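Local coordinates for glycosyl hydrolase family 62 protein (PDB 5B6T) that probably hydrolyses terminal alpha-L-arabinofuranosyl side groups from arabinoxylan, a hemicellulose, at residues Gly49-Phe57 with Ala66-Ala74; Phe156-Ser167 with Asn179-Lys190. All blocks are in the same frame, centred on the assembly; numbering follows the deposited sequence. Where two conformers were deposited one is given.

Interaction 1 of 2, residues Gly49-Phe57 with Ala66-Ala74; sequences GYNLVYISF and ASFYYLDQA. With GOL (glycerol), chain G.
Ala66 packs its CB on Ile55 CG2 at 3.7 Å, where the second arm of an antiparallel beta hairpin approaches; this arm is the outer edge of a four-stranded blade, consistent with the five-bladed propeller of family 62. At Ser67 a glycerol, probably from the crystallisation liquor, bridges the arms: its O3 accepts from Ser56 N and donates to Ser67 O (2.6 Å). Phe68 has CG opposite the carbonyl carbon (chi1 -78°), which sets its ring alongside Ile55, with CE1 3.5 Å from Ile55 CD1, while its CB rests on Val53 CG2. With an alanine here, Ile55 CD1 would probably lose its aromatic neighbour and a gap would open beside it. Tyr69 forms the hydrogen-bonded pair with Tyr54: Tyr54 N donates to Tyr69 O and Tyr69 N to Tyr54 O (2.8 Å), both nearly straight. Tyr70 touches Val53 CG2 through CD1 and is hydrogen-bonded to Asp19 OD2 through its hydroxyl. In the following 3-10 turn, Leu71 N donates to Leu52 O at 3.0 Å, and its two methyls divide their contacts, CD1 to Leu52 and CD2 to Tyr54. Asp72 crosses the Asn51 side chain at about a right angle, and its OD2 makes a salt bridge to Arg21 NH1.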
loop_
_atom_site.group_PDB
_atom_site.type_symbol
_atom_site.label_atom_id
_atom_site.label_comp_id
_atom_site.label_asym_id
_atom_site.label_seq_id
_atom_site.Cartn_x
_atom_site.Cartn_y
_atom_site.Cartn_z
ATOM N N GLY A 49 4.206 10.634 -16.061
ATOM C CA GLY A 49 2.992 10.424 -15.284
ATOM C C GLY A 49 2.872 9.047 -14.663
ATOM O O GLY A 49 3.796 8.232 -14.719
ATOM N N TYR A 50 1.703 8.863 -14.058
ATOM C CA TYR A 50 1.342 7.662 -13.328
ATOM C C TYR A 50 0.046 7.106 -13.832
ATOM O O TYR A 50 -0.899 7.844 -14.096
ATOM C CB TYR A 50 1.148 7.986 -11.858
ATOM C CG TYR A 50 2.438 8.186 -11.106
ATOM C CD1 TYR A 50 3.174 9.349 -11.231
ATOM C CD2 TYR A 50 2.896 7.211 -10.244
ATOM C CE1 TYR A 50 4.373 9.516 -10.549
ATOM C CE2 TYR A 50 4.060 7.362 -9.549
ATOM C CZ TYR A 50 4.815 8.511 -9.695
ATOM O OH TYR A 50 5.991 8.620 -8.965
ATOM N N ASN A 51 -0.024 5.778 -13.911
ATOM C CA ASN A 51 -1.304 5.080 -14.101
ATOM C C ASN A 51 -1.164 3.727 -13.351
ATOM O O ASN A 51 -0.303 3.582 -12.487
ATOM C CB ASN A 51 -1.678 4.999 -15.605
ATOM C CG ASN A 51 -3.194 4.867 -15.866
ATOM O OD1 ASN A 51 -3.894 5.841 -16.212
ATOM N ND2 ASN A 51 -3.684 3.662 -15.821
ATOM N N LEU A 52 -2.008 2.768 -13.660
ATOM C CA LEU A 52 -2.100 1.535 -12.889
ATOM C C LEU A 52 -2.021 0.335 -13.811
ATOM O O LEU A 52 -2.510 0.361 -14.938
ATOM C CB LEU A 52 -3.435 1.481 -12.128
ATOM C CG LEU A 52 -3.684 2.570 -11.073
ATOM C CD1 LEU A 52 -5.100 2.498 -10.497
ATOM C CD2 LEU A 52 -2.690 2.491 -9.925
ATOM N N VAL A 53 -1.435 -0.727 -13.274
ATOM C CA VAL A 53 -1.307 -1.991 -14.000
ATOM C C VAL A 53 -1.752 -3.164 -13.104
ATOM O O VAL A 53 -1.572 -3.132 -11.873
ATOM C CB VAL A 53 0.133 -2.148 -14.520
ATOM C CG1 VAL A 53 1.127 -2.275 -13.389
ATOM C CG2 VAL A 53 0.231 -3.297 -15.521
ATOM N N TYR A 54 -2.332 -4.183 -13.753
ATOM C CA TYR A 54 -2.754 -5.419 -13.142
ATOM C C TYR A 54 -1.840 -6.532 -13.652
ATOM O O TYR A 54 -1.539 -6.611 -14.867
ATOM C CB TYR A 54 -4.203 -5.726 -13.504
ATOM C CG TYR A 54 -4.671 -7.114 -13.173
ATOM C CD1 TYR A 54 -4.905 -7.488 -11.850
ATOM C CD2 TYR A 54 -4.946 -8.061 -14.170
ATOM C CE1 TYR A 54 -5.343 -8.759 -11.527
ATOM C CE2 TYR A 54 -5.373 -9.337 -13.842
ATOM C CZ TYR A 54 -5.596 -9.684 -12.523
ATOM O OH TYR A 54 -6.040 -10.955 -12.203
ATOM N N ILE A 55 -1.350 -7.336 -12.706
ATOM C CA ILE A 55 -0.395 -8.398 -12.970
ATOM C C ILE A 55 -0.882 -9.646 -12.250
ATOM O O ILE A 55 -1.220 -9.564 -11.086
ATOM C CB ILE A 55 1.003 -8.019 -12.437
ATOM C CG1 ILE A 55 1.395 -6.583 -12.857
ATOM C CG2 ILE A 55 2.040 -9.050 -12.892
ATOM C CD1 ILE A 55 2.665 -6.061 -12.182
ATOM N N SER A 56 -0.939 -10.798 -12.920
ATOM C CA SER A 56 -1.380 -12.003 -12.244
ATOM C C SER A 56 -0.493 -13.184 -12.632
ATOM O O SER A 56 0.015 -13.255 -13.747
ATOM C CB SER A 56 -2.867 -12.266 -12.524
ATOM O OG SER A 56 -3.371 -13.433 -11.883
ATOM N N PHE A 57 -0.294 -14.071 -11.675
ATOM C CA PHE A 57 0.630 -15.197 -11.833
ATOM C C PHE A 57 0.309 -16.246 -10.772
ATOM O O PHE A 57 -0.211 -15.940 -9.692
ATOM C CB PHE A 57 2.102 -14.727 -11.719
ATOM C CG PHE A 57 2.368 -13.803 -10.568
ATOM C CD1 PHE A 57 2.200 -12.441 -10.706
ATOM C CD2 PHE A 57 2.782 -14.306 -9.337
ATOM C CE1 PHE A 57 2.422 -11.597 -9.645
ATOM C CE2 PHE A 57 3.008 -13.468 -8.274
ATOM C CZ PHE A 57 2.830 -12.105 -8.430
ATOM N N ALA A 66 5.140 -12.559 -15.960
ATOM C CA ALA A 66 3.719 -12.330 -16.075
ATOM C C ALA A 66 3.440 -11.122 -16.978
ATOM O O ALA A 66 4.141 -10.134 -16.879
ATOM C CB ALA A 66 3.135 -12.113 -14.690
ATOM N N SER A 67 2.434 -11.214 -17.839
ATOM C CA SER A 67 2.003 -10.098 -18.659
ATOM C C SER A 67 1.404 -8.984 -17.791
ATOM O O SER A 67 0.915 -9.221 -16.681
ATOM C CB SER A 67 0.939 -10.553 -19.663
ATOM O OG SER A 67 -0.140 -11.190 -19.000
ATOM N N PHE A 68 1.492 -7.780 -18.310
ATOM C CA PHE A 68 0.830 -6.627 -17.724
ATOM C C PHE A 68 -0.497 -6.397 -18.422
ATOM O O PHE A 68 -0.583 -6.492 -19.652
ATOM C CB PHE A 68 1.693 -5.396 -17.935
ATOM C CG PHE A 68 2.872 -5.270 -16.989
ATOM C CD1 PHE A 68 3.248 -6.293 -16.111
ATOM C CD2 PHE A 68 3.587 -4.082 -16.957
ATOM C CE1 PHE A 68 4.338 -6.138 -15.257
ATOM C CE2 PHE A 68 4.659 -3.918 -16.099
ATOM C CZ PHE A 68 5.033 -4.955 -15.239
ATOM N N TYR A 69 -1.526 -6.057 -17.652
ATOM C CA TYR A 69 -2.739 -5.456 -18.227
ATOM C C TYR A 69 -2.743 -4.019 -17.768
ATOM O O TYR A 69 -2.987 -3.726 -16.580
ATOM C CB TYR A 69 -4.052 -6.175 -17.809
ATOM C CG TYR A 69 -5.214 -5.793 -18.687
ATOM C CD1 TYR A 69 -5.835 -4.581 -18.547
ATOM C CD2 TYR A 69 -5.708 -6.678 -19.644
ATOM C CE1 TYR A 69 -6.896 -4.231 -19.381
ATOM C CE2 TYR A 69 -6.770 -6.340 -20.463
ATOM C CZ TYR A 69 -7.355 -5.115 -20.321
ATOM O OH TYR A 69 -8.396 -4.737 -21.159
ATOM N N TYR A 70 -2.527 -3.104 -18.714
ATOM C CA TYR A 70 -2.554 -1.681 -18.423
ATOM C C TYR A 70 -4.003 -1.208 -18.239
ATOM O O TYR A 70 -4.821 -1.292 -19.150
ATOM C CB TYR A 70 -1.865 -0.925 -19.540
ATOM C CG TYR A 70 -0.369 -1.176 -19.615
ATOM C CD1 TYR A 70 0.483 -0.705 -18.627
ATOM C CD2 TYR A 70 0.196 -1.871 -20.689
ATOM C CE1 TYR A 70 1.861 -0.942 -18.674
ATOM C CE2 TYR A 70 1.555 -2.103 -20.750
ATOM C CZ TYR A 70 2.392 -1.623 -19.748
ATOM O OH TYR A 70 3.772 -1.797 -19.802
ATOM N N LEU A 71 -4.322 -0.725 -17.034
ATOM C CA LEU A 71 -5.718 -0.490 -16.685
ATOM C C LEU A 71 -6.309 0.740 -17.353
ATOM O O LEU A 71 -7.528 0.939 -17.294
ATOM C CB LEU A 71 -5.918 -0.461 -15.167
ATOM C CG LEU A 71 -5.662 -1.800 -14.489
ATOM C CD1 LEU A 71 -5.696 -1.606 -12.979
ATOM C CD2 LEU A 71 -6.682 -2.856 -14.924
ATOM N N ASP A 72 -5.478 1.531 -18.028
ATOM C CA ASP A 72 -6.023 2.615 -18.853
ATOM C C ASP A 72 -6.828 2.111 -20.057
ATOM O O ASP A 72 -7.564 2.885 -20.670
ATOM C CB ASP A 72 -4.928 3.630 -19.254
ATOM C CG ASP A 72 -3.836 3.050 -20.177
ATOM O OD1 ASP A 72 -4.041 2.063 -20.855
ATOM O OD2 ASP A 72 -2.780 3.722 -20.315
ATOM N N GLN A 73 -6.735 0.821 -20.360
ATOM C CA GLN A 73 -7.572 0.181 -21.372
ATOM C C GLN A 73 -8.992 -0.179 -20.883
ATOM O O GLN A 73 -9.878 -0.509 -21.695
ATOM C CB GLN A 73 -6.869 -1.060 -21.961
ATOM C CG GLN A 73 -5.547 -0.739 -22.621
ATOM C CD GLN A 73 -5.659 0.308 -23.695
ATOM O OE1 GLN A 73 -5.174 1.451 -23.540
ATOM N NE2 GLN A 73 -6.304 -0.045 -24.772
ATOM N N ALA A 74 -9.158 -0.205 -19.559
ATOM C CA ALA A 74 -10.455 -0.393 -18.919
ATOM C C ALA A 74 -11.129 0.971 -18.819
ATOM O O ALA A 74 -10.496 2.026 -19.043
ATOM C CB ALA A 74 -10.274 -0.998 -17.509
HETATM C C1 GOL G . -3.500 -11.618 -17.239
HETATM O O1 GOL G . -4.480 -11.897 -16.201
HETATM C C2 GOL G . -3.047 -10.152 -17.158
HETATM O O2 GOL G . -2.311 -9.776 -18.342
HETATM C C3 GOL G . -2.164 -9.897 -15.928
HETATM O O3 GOL G . -1.011 -10.793 -15.820
#

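Interaction 2 of 2, residues Phe156-Ser167 with Asn179-Lys190; sequences FSSDDNGHLYRS and NEPVIAMQDSNK
Strands 163-167 and 182-186 run antiparallel, their axes approaching to 4.4 Å with 140° between N-to-C directions, and a classic beta bulge shifts the register by one where Ala184 and Met185 both face Leu164. Strand 182-186 is the outer strand of its four-stranded sheet, consistent with a propeller blade. Leu164 O takes a bent bond from Ala184 N (2.8 Å, 133°) and a weak one from Met185 N, while Leu164 N donates almost straight to Met185 O. Tyr165 and Ile183 lie side by side, Tyr165 CE1 3.7 Å from Ile183 CG1. On the other face the Arg166 chain runs beside Val182, its NH2 3.8 Å from Val182 CG2; its NH1 is hydrogen-bonded to Gln168 OE1. Ser167 OG donates to Asn179 O at 2.7 Å from above the carbonyl plane. Gln186 OE1 comes to the edge of the His163 ring near CD2, and one water joins it to His163 NE2. His163 ND1 donates to Asp159 OD2 (2.7 Å) on its syn lone pair, and Tyr165 OH meets that oxygen from above the carboxylate plane. Asp159 OD1 accepts Asn161 N, an Asx turn, and His163 N from opposite faces. Four donors thus fix the carboxylate's rotation, and the imidazole is held between Asp159 and the water shared with Gln186.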
loop_
_atom_site.group_PDB
_atom_site.type_symbol
_atom_site.label_atom_id
_atom_site.label_comp_id
_atom_site.label_asym_id
_atom_site.label_seq_id
_atom_site.Cartn_x
_atom_site.Cartn_y
_atom_site.Cartn_z
ATOM N N PHE A 156 -8.146 5.977 5.321
ATOM C CA PHE A 156 -6.914 6.634 5.702
ATOM C C PHE A 156 -6.238 7.260 4.492
ATOM O O PHE A 156 -6.325 6.762 3.376
ATOM C CB PHE A 156 -5.930 5.632 6.327
ATOM C CG PHE A 156 -6.352 5.106 7.675
ATOM C CD1 PHE A 156 -7.248 4.023 7.810
ATOM C CD2 PHE A 156 -5.846 5.686 8.813
ATOM C CE1 PHE A 156 -7.599 3.559 9.069
ATOM C CE2 PHE A 156 -6.192 5.212 10.055
ATOM C CZ PHE A 156 -7.062 4.153 10.183
ATOM N N SER A 157 -5.479 8.317 4.739
ATOM C CA SER A 157 -4.696 8.974 3.712
ATOM C C SER A 157 -3.572 9.797 4.367
ATOM O O SER A 157 -3.618 10.126 5.564
ATOM C CB SER A 157 -5.620 9.832 2.822
ATOM O OG SER A 157 -6.141 10.954 3.516
ATOM N N SER A 158 -2.575 10.135 3.550
ATOM C CA SER A 158 -1.418 10.901 3.958
ATOM C C SER A 158 -1.264 12.202 3.179
ATOM O O SER A 158 -1.868 12.382 2.139
ATOM C CB SER A 158 -0.165 10.038 3.734
ATOM O OG SER A 158 -0.200 8.923 4.576
ATOM N N ASP A 159 -0.421 13.119 3.689
ATOM C CA ASP A 159 -0.173 14.348 2.963
ATOM C C ASP A 159 1.289 14.624 2.630
ATOM O O ASP A 159 1.611 15.726 2.203
ATOM C CB ASP A 159 -0.796 15.555 3.682
ATOM C CG ASP A 159 -0.262 15.769 5.079
ATOM O OD1 ASP A 159 0.678 15.067 5.515
ATOM O OD2 ASP A 159 -0.761 16.721 5.728
ATOM N N ASP A 160 2.172 13.651 2.833
ATOM C CA ASP A 160 3.616 13.881 2.688
ATOM C C ASP A 160 4.088 15.056 3.549
ATOM O O ASP A 160 5.106 15.686 3.240
ATOM C CB ASP A 160 3.977 14.167 1.219
ATOM C CG ASP A 160 3.986 12.935 0.347
ATOM O OD1 ASP A 160 4.028 11.792 0.916
ATOM O OD2 ASP A 160 3.994 13.105 -0.914
ATOM N N ASN A 161 3.350 15.339 4.613
ATOM C CA ASN A 161 3.676 16.446 5.515
ATOM C C ASN A 161 3.525 16.062 6.960
ATOM O O ASN A 161 3.390 16.930 7.825
ATOM C CB ASN A 161 2.826 17.694 5.233
ATOM C CG ASN A 161 3.500 18.964 5.733
ATOM O OD1 ASN A 161 4.719 19.110 5.658
ATOM N ND2 ASN A 161 2.684 19.897 6.259
ATOM N N GLY A 162 3.592 14.761 7.235
ATOM C CA GLY A 162 3.611 14.323 8.608
ATOM C C GLY A 162 2.259 14.127 9.252
ATOM O O GLY A 162 2.202 14.013 10.480
ATOM N N HIS A 163 1.176 14.038 8.461
ATOM C CA HIS A 163 -0.143 13.757 9.016
ATOM C C HIS A 163 -0.707 12.521 8.380
ATOM O O HIS A 163 -0.582 12.334 7.179
ATOM C CB HIS A 163 -1.114 14.913 8.780
ATOM C CG HIS A 163 -0.567 16.229 9.224
ATOM N ND1 HIS A 163 -0.062 17.156 8.339
ATOM C CD2 HIS A 163 -0.413 16.761 10.457
ATOM C CE1 HIS A 163 0.437 18.179 9.016
ATOM N NE2 HIS A 163 0.207 17.974 10.303
ATOM N N LEU A 164 -1.313 11.679 9.203
ATOM C CA LEU A 164 -2.139 10.564 8.762
ATOM C C LEU A 164 -3.573 10.909 9.113
ATOM O O LEU A 164 -3.892 11.155 10.276
ATOM C CB LEU A 164 -1.735 9.281 9.490
ATOM C CG LEU A 164 -2.585 8.033 9.199
ATOM C CD1 LEU A 164 -2.431 7.547 7.760
ATOM C CD2 LEU A 164 -2.203 6.922 10.159
ATOM N N TYR A 165 -4.437 10.930 8.114
ATOM C CA TYR A 165 -5.845 11.277 8.286
ATOM C C TYR A 165 -6.735 10.043 8.243
ATOM O O TYR A 165 -6.405 9.036 7.574
ATOM C CB TYR A 165 -6.314 12.217 7.180
ATOM C CG TYR A 165 -5.495 13.478 7.077
ATOM C CD1 TYR A 165 -5.774 14.559 7.872
ATOM C CD2 TYR A 165 -4.457 13.591 6.161
ATOM C CE1 TYR A 165 -5.002 15.703 7.804
ATOM C CE2 TYR A 165 -3.665 14.739 6.086
ATOM C CZ TYR A 165 -3.953 15.796 6.911
ATOM O OH TYR A 165 -3.222 16.960 6.827
ATOM N N ARG A 166 -7.883 10.153 8.913
ATOM C CA ARG A 166 -8.858 9.065 8.944
ATOM C C ARG A 166 -10.304 9.599 8.939
ATOM O O ARG A 166 -10.659 10.398 9.816
ATOM C CB ARG A 166 -8.640 8.211 10.179
ATOM C CG ARG A 166 -9.499 6.953 10.249
ATOM C CD ARG A 166 -9.488 6.238 11.585
ATOM N NE ARG A 166 -9.962 7.100 12.675
ATOM C CZ ARG A 166 -11.238 7.350 12.939
ATOM N NH1 ARG A 166 -12.196 6.806 12.224
ATOM N NH2 ARG A 166 -11.550 8.161 13.932
ATOM N N SER A 167 -11.090 9.183 7.938
ATOM C CA SER A 167 -12.545 9.410 7.897
ATOM C C SER A 167 -13.234 8.099 8.143
ATOM O O SER A 167 -12.648 7.008 7.993
ATOM C CB SER A 167 -13.001 9.946 6.537
ATOM O OG SER A 167 -12.532 11.267 6.314
ATOM N N ASN A 179 -16.937 10.948 6.456
ATOM C CA ASN A 179 -17.037 12.208 7.172
ATOM C C ASN A 179 -15.774 13.029 7.068
ATOM O O ASN A 179 -14.829 12.663 6.339
ATOM C CB ASN A 179 -17.461 11.977 8.626
ATOM C CG ASN A 179 -16.426 11.255 9.449
ATOM O OD1 ASN A 179 -15.388 10.801 8.958
ATOM N ND2 ASN A 179 -16.726 11.106 10.732
ATOM N N GLU A 180 -15.739 14.162 7.763
ATOM C CA GLU A 180 -14.548 14.985 7.735
ATOM C C GLU A 180 -13.425 14.198 8.411
ATOM O O GLU A 180 -13.607 13.650 9.492
ATOM C CB GLU A 180 -14.778 16.309 8.479
ATOM C CG GLU A 180 -13.560 17.248 8.484
ATOM C CD GLU A 180 -13.221 17.910 7.134
ATOM O OE1 GLU A 180 -14.018 17.720 6.151
ATOM O OE2 GLU A 180 -12.156 18.636 7.068
ATOM N N PRO A 181 -12.238 14.113 7.780
ATOM C CA PRO A 181 -11.188 13.363 8.478
ATOM C C PRO A 181 -10.732 13.986 9.788
ATOM O O PRO A 181 -10.804 15.208 9.961
ATOM C CB PRO A 181 -10.019 13.349 7.484
ATOM C CG PRO A 181 -10.560 13.877 6.206
ATOM C CD PRO A 181 -11.758 14.689 6.519
ATOM N N VAL A 182 -10.262 13.133 10.703
ATOM C CA VAL A 182 -9.489 13.578 11.878
ATOM C C VAL A 182 -8.020 13.261 11.598
ATOM O O VAL A 182 -7.703 12.488 10.697
ATOM C CB VAL A 182 -9.954 12.924 13.210
ATOM C CG1 VAL A 182 -11.410 13.304 13.493
ATOM C CG2 VAL A 182 -9.751 11.419 13.192
ATOM N N ILE A 183 -7.122 13.877 12.337
ATOM C CA ILE A 183 -5.700 13.524 12.273
ATOM C C ILE A 183 -5.536 12.329 13.210
ATOM O O ILE A 183 -5.683 12.438 14.447
ATOM C CB ILE A 183 -4.774 14.721 12.643
ATOM C CG1 ILE A 183 -4.845 15.784 11.525
ATOM C CG2 ILE A 183 -3.340 14.220 12.808
ATOM C CD1 ILE A 183 -4.266 17.153 11.839
ATOM N N ALA A 184 -5.339 11.156 12.623
ATOM C CA ALA A 184 -5.136 9.932 13.383
ATOM C C ALA A 184 -3.745 9.835 14.036
ATOM O O ALA A 184 -3.576 9.196 15.086
ATOM C CB ALA A 184 -5.342 8.738 12.475
ATOM N N MET A 185 -2.750 10.408 13.376
ATOM C CA MET A 185 -1.382 10.420 13.868
ATOM C C MET A 185 -0.648 11.559 13.171
ATOM O O MET A 185 -0.945 11.902 12.014
ATOM C CB MET A 185 -0.659 9.092 13.577
ATOM C CG MET A 185 0.689 9.010 14.262
ATOM S SD MET A 185 1.460 7.409 13.958
ATOM C CE MET A 185 0.619 6.415 15.163
ATOM N N GLN A 186 0.308 12.141 13.869
ATOM C CA GLN A 186 1.123 13.190 13.282
ATOM C C GLN A 186 2.490 13.265 13.890
ATOM O O GLN A 186 2.719 12.774 15.010
ATOM C CB GLN A 186 0.431 14.540 13.357
ATOM C CG GLN A 186 0.198 15.050 14.745
ATOM C CD GLN A 186 -0.762 16.221 14.729
ATOM O OE1 GLN A 186 -0.686 17.086 13.869
ATOM N NE2 GLN A 186 -1.725 16.199 15.635
ATOM N N ASP A 187 3.413 13.824 13.109
ATOM C CA ASP A 187 4.750 14.135 13.597
ATOM C C ASP A 187 5.163 15.490 13.063
ATOM O O ASP A 187 4.920 15.788 11.903
ATOM C CB ASP A 187 5.757 13.076 13.150
ATOM C CG ASP A 187 6.978 13.003 14.058
ATOM O OD1 ASP A 187 7.826 13.918 14.003
ATOM O OD2 ASP A 187 7.099 12.040 14.836
ATOM N N SER A 188 5.794 16.313 13.905
ATOM C CA SER A 188 6.322 17.595 13.428
ATOM C C SER A 188 7.452 17.437 12.403
ATOM O O SER A 188 7.698 18.361 11.626
ATOM C CB SER A 188 6.835 18.424 14.604
ATOM O OG SER A 188 7.872 17.709 15.269
ATOM N N ASN A 189 8.109 16.275 12.373
ATOM C CA ASN A 189 9.064 15.965 11.320
ATOM C C ASN A 189 8.386 15.066 10.286
ATOM O O ASN A 189 8.156 13.870 10.537
ATOM C CB ASN A 189 10.304 15.275 11.909
ATOM C CG ASN A 189 11.322 14.908 10.854
ATOM O OD1 ASN A 189 11.113 15.110 9.672
ATOM N ND2 ASN A 189 12.434 14.336 11.279
ATOM N N LYS A 190 8.036 15.648 9.144
ATOM C CA LYS A 190 7.328 14.897 8.110
ATOM C C LYS A 190 8.056 13.624 7.691
ATOM O O LYS A 190 7.400 12.639 7.313
ATOM C CB LYS A 190 7.037 15.770 6.890
ATOM C CG LYS A 190 8.279 16.206 6.144
ATOM C CD LYS A 190 7.939 17.173 5.000
ATOM C CE LYS A 190 9.161 17.500 4.163
ATOM N NZ LYS A 190 8.817 18.373 3.000
HETATM O O HOH W 1 6.211 17.712 1.834
HETATM O O HOH W 2 3.984 17.845 10.338
HETATM O O HOH W 3 0.383 19.514 12.545
HETATM O O HOH W 4 -13.105 11.050 11.041
#

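In the fold
From the N terminus, interaction 1 comes first: strand 49-57 turns back through an eight-residue connection to 66-74, closing a hairpin at the edge of the sheet begun by 25-34 and 37-46. The chain then builds the sheet of 82-89 to 122-123 and passes helix 130-135. Interaction 2 follows, with 156-167 joined to 179-190 across eleven residues. Each contact fixes the outer strand of a different four-stranded sheet, consistent with two propeller blades. They are in series, neither nested nor crossed; the centres of interactions 1 and 2 lie 29 Å apart. The side chain of Asp160 in interaction 2 lies about 4 Å from a bound lead ion, whereas in interaction 1 that of Leu52 is about 9 Å from calcium.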